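Side-chain contact in putative silent information regulator 2,Putative silent information regulator 2 (Leishmania infantum, PDB 5OL0), which probably deacetylates acetylated lysine side chains of proteins in an NAD-dependent reaction, as a zinc-containing class I sirtuin: residues A[23-28]-A[291-296]. Sequence-based numbering, arbitrary orientation.
Sequences GLAHYI and VTLAEY
Ala25 and Tyr296 bring two helices of the Rossmann-type domain of this sirtuin together: the axes of segments 23-28 and 291-296 come within 8.9 Å and cross at -45°, and the nearest CA atoms, those of Ala25 and Tyr296, are 5.7 Å apart. The small methyl of Ala25 permits this closeness: its CB lies 3.4 Å from Tyr296 CB, a tight meeting of a methyl with a methylene. Only the root of the tyrosine takes part. With CG anti to its carbonyl carbon (chi1 -69°), the ring is carried away from the first helix, as suits an amphipathic residue at the exposed margin. Just after 23-28, Arg29 NH1 donates a hydrogen bond to Tyr296 O, tying the end of helix 286-296 to helix 21-30.

Deeper in, Leu24 and Leu293 join the buried Ala25, and their side chains cross obliquely. Branched, apolar ends suit this buried place: Leu24 also packs on Leu213 of the central parallel strand 213-217, and Leu293 on Phe110 of helix 106-116. Leu293 CG is anti to the backbone N (chi1 180°), which brings both methyls nearer helix 21-30, although CB itself sets off to one side. Both close on the CD2 branch of Leu24, Leu293 CD1 at 4.0 Å and Leu293 CD2 at 3.9 Å from Leu24 CD2, and of the two Leu293 CD1 alone also reaches Ala25 CB, at 4.0 Å.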
ATOM      1  N   GLY A  23      -7.343  -4.632  23.474  1.00 30.23           N
ATOM      2  CA  GLY A  23      -7.927  -5.937  23.189  1.00 34.09           C
ATOM      3  C   GLY A  23      -7.292  -6.674  22.020  1.00 32.03           C
ATOM      4  O   GLY A  23      -7.100  -7.902  22.055  1.00 30.97           O
ATOM      5  N   LEU A  24      -6.935  -5.925  20.973  1.00 30.22           N
ATOM      6  CA  LEU A  24      -6.300  -6.511  19.831  1.00 26.67           C
ATOM      7  C   LEU A  24      -4.970  -7.098  20.219  1.00 27.35           C
ATOM      8  O   LEU A  24      -4.623  -8.210  19.786  1.00 29.36           O
ATOM      9  CB  LEU A  24      -6.127  -5.425  18.732  1.00 29.27           C
ATOM     10  CG  LEU A  24      -5.302  -5.854  17.509  1.00 27.87           C
ATOM     11  CD1 LEU A  24      -5.934  -7.041  16.896  1.00 30.63           C
ATOM     12  CD2 LEU A  24      -5.192  -4.715  16.492  1.00 30.04           C
ATOM     13  N   ALA A  25      -4.167  -6.331  20.970  1.00 28.38           N
ATOM     14  CA  ALA A  25      -2.857  -6.844  21.382  1.00 31.92           C
ATOM     15  C   ALA A  25      -2.999  -8.113  22.241  1.00 34.43           C
ATOM     16  O   ALA A  25      -2.247  -9.085  22.035  1.00 34.78           O
ATOM     17  CB  ALA A  25      -2.080  -5.805  22.161  1.00 32.59           C
ATOM     18  N   HIS A  26      -3.921  -8.067  23.203  1.00 35.63           N
ATOM     19  CA  HIS A  26      -4.302  -9.267  24.017  1.00 39.43           C
ATOM     20  C   HIS A  26      -4.664 -10.435  23.155  1.00 38.22           C
ATOM     21  O   HIS A  26      -4.207 -11.561  23.408  1.00 37.05           O
ATOM     22  CB  HIS A  26      -5.557  -9.047  24.881  1.00 47.61           C
ATOM     23  CG  HIS A  26      -5.306  -8.461  26.236  1.00 65.29           C
ATOM     24  ND1 HIS A  26      -4.797  -9.203  27.285  1.00 73.49           N
ATOM     25  CD2 HIS A  26      -5.601  -7.234  26.747  1.00 71.08           C
ATOM     26  CE1 HIS A  26      -4.741  -8.438  28.367  1.00 83.88           C
ATOM     27  NE2 HIS A  26      -5.223  -7.241  28.067  1.00 74.11           N
ATOM     28  N   TYR A  27      -5.509 -10.197  22.153  1.00 34.06           N
ATOM     29  CA  TYR A  27      -5.979 -11.284  21.287  1.00 32.49           C
ATOM     30  C   TYR A  27      -4.792 -11.899  20.537  1.00 34.57           C
ATOM     31  O   TYR A  27      -4.638 -13.130  20.494  1.00 35.51           O
ATOM     32  CB  TYR A  27      -7.037 -10.784  20.301  1.00 33.90           C
ATOM     33  CG  TYR A  27      -7.596 -11.808  19.291  1.00 35.27           C
ATOM     34  CD1 TYR A  27      -6.908 -12.099  18.071  1.00 32.43           C
ATOM     35  CD2 TYR A  27      -8.843 -12.424  19.500  1.00 31.54           C
ATOM     36  CE1 TYR A  27      -7.409 -13.032  17.149  1.00 31.80           C
ATOM     37  CE2 TYR A  27      -9.389 -13.327  18.546  1.00 31.64           C
ATOM     38  CZ  TYR A  27      -8.681 -13.628  17.387  1.00 34.93           C
ATOM     39  OH  TYR A  27      -9.166 -14.530  16.476  1.00 33.61           O
ATOM     40  N   ILE A  28      -3.954 -11.053  19.958  1.00 31.47           N
ATOM     41  CA  ILE A  28      -2.725 -11.533  19.279  1.00 29.86           C
ATOM     42  C   ILE A  28      -1.826 -12.385  20.220  1.00 33.53           C
ATOM     43  O   ILE A  28      -1.312 -13.461  19.817  1.00 34.14           O
ATOM     44  CB  ILE A  28      -1.920 -10.364  18.704  1.00 27.92           C
ATOM     45  CG1 ILE A  28      -2.643  -9.764  17.448  1.00 27.65           C
ATOM     46  CG2 ILE A  28      -0.533 -10.801  18.319  1.00 29.04           C
ATOM     47  CD1 ILE A  28      -2.097  -8.411  17.073  1.00 28.23           C
ATOM     48  N   VAL A 291       1.772   2.911  17.112  1.00 28.58           N
ATOM     49  CA  VAL A 291       2.694   3.094  18.250  1.00 30.13           C
ATOM     50  C   VAL A 291       2.005   2.539  19.511  1.00 32.10           C
ATOM     51  O   VAL A 291       2.595   1.702  20.250  1.00 32.53           O
ATOM     52  CB  VAL A 291       3.131   4.549  18.395  1.00 33.93           C
ATOM     53  CG1 VAL A 291       3.714   4.841  19.785  1.00 34.03           C
ATOM     54  CG2 VAL A 291       4.129   4.910  17.284  1.00 36.27           C
ATOM     55  N   THR A 292       0.738   2.913  19.699  1.00 32.07           N
ATOM     56  CA  THR A 292      -0.026   2.375  20.837  1.00 30.70           C
ATOM     57  C   THR A 292      -0.129   0.872  20.798  1.00 31.20           C
ATOM     58  O   THR A 292       0.064   0.241  21.799  1.00 32.50           O
ATOM     59  CB  THR A 292      -1.402   2.968  20.871  1.00 31.95           C
ATOM     60  OG1 THR A 292      -1.255   4.360  20.875  1.00 32.96           O
ATOM     61  CG2 THR A 292      -2.231   2.529  22.128  1.00 29.65           C
ATOM     62  N   LEU A 293      -0.474   0.308  19.641  1.00 28.94           N
ATOM     63  CA  LEU A 293      -0.507  -1.143  19.479  1.00 29.72           C
ATOM     64  C   LEU A 293       0.788  -1.820  19.853  1.00 27.88           C
ATOM     65  O   LEU A 293       0.823  -2.862  20.585  1.00 27.47           O
ATOM     66  CB  LEU A 293      -0.972  -1.531  18.063  1.00 28.67           C
ATOM     67  CG  LEU A 293      -1.070  -2.988  17.705  1.00 34.37           C
ATOM     68  CD1 LEU A 293      -1.956  -3.751  18.687  1.00 39.59           C
ATOM     69  CD2 LEU A 293      -1.614  -3.085  16.274  1.00 32.89           C
ATOM     70  N   ALA A 294       1.866  -1.210  19.425  1.00 30.90           N
ATOM     71  CA  ALA A 294       3.197  -1.694  19.735  1.00 29.26           C
ATOM     72  C   ALA A 294       3.455  -1.737  21.244  1.00 33.61           C
ATOM     73  O   ALA A 294       3.988  -2.747  21.750  1.00 29.73           O
ATOM     74  CB  ALA A 294       4.238  -0.853  19.050  1.00 31.90           C
ATOM     75  N   GLU A 295       3.080  -0.674  21.945  1.00 33.01           N
ATOM     76  CA  GLU A 295       3.187  -0.649  23.394  1.00 41.29           C
ATOM     77  C   GLU A 295       2.535  -1.864  23.996  1.00 38.96           C
ATOM     78  O   GLU A 295       3.157  -2.612  24.733  1.00 35.66           O
ATOM     79  CB  GLU A 295       2.489   0.542  24.017  1.00 46.12           C
ATOM     80  CG  GLU A 295       2.951   1.925  23.633  1.00 58.24           C
ATOM     81  CD  GLU A 295       2.101   2.971  24.346  1.00 67.50           C
ATOM     82  OE1 GLU A 295       1.976   2.835  25.584  1.00 65.29           O
ATOM     83  OE2 GLU A 295       1.553   3.899  23.690  1.00 70.46           O
ATOM     84  N   TYR A 296       1.281  -2.110  23.618  1.00 38.53           N
ATOM     85  CA  TYR A 296       0.553  -3.207  24.228  1.00 35.30           C
ATOM     86  C   TYR A 296       1.098  -4.571  23.838  1.00 38.56           C
ATOM     87  O   TYR A 296       0.911  -5.526  24.567  1.00 36.65           O
ATOM     88  CB  TYR A 296      -0.925  -3.108  23.893  1.00 39.22           C
ATOM     89  CG  TYR A 296      -1.623  -1.950  24.549  1.00 41.86           C
ATOM     90  CD1 TYR A 296      -1.641  -1.819  25.963  1.00 51.20           C
ATOM     91  CD2 TYR A 296      -2.311  -1.003  23.800  1.00 41.77           C
ATOM     92  CE1 TYR A 296      -2.297  -0.759  26.577  1.00 48.91           C
ATOM     93  CE2 TYR A 296      -2.985   0.048  24.411  1.00 41.45           C
ATOM     94  CZ  TYR A 296      -2.961   0.170  25.775  1.00 49.25           C
ATOM     95  OH  TYR A 296      -3.631   1.206  26.323  1.00 55.45           O
TER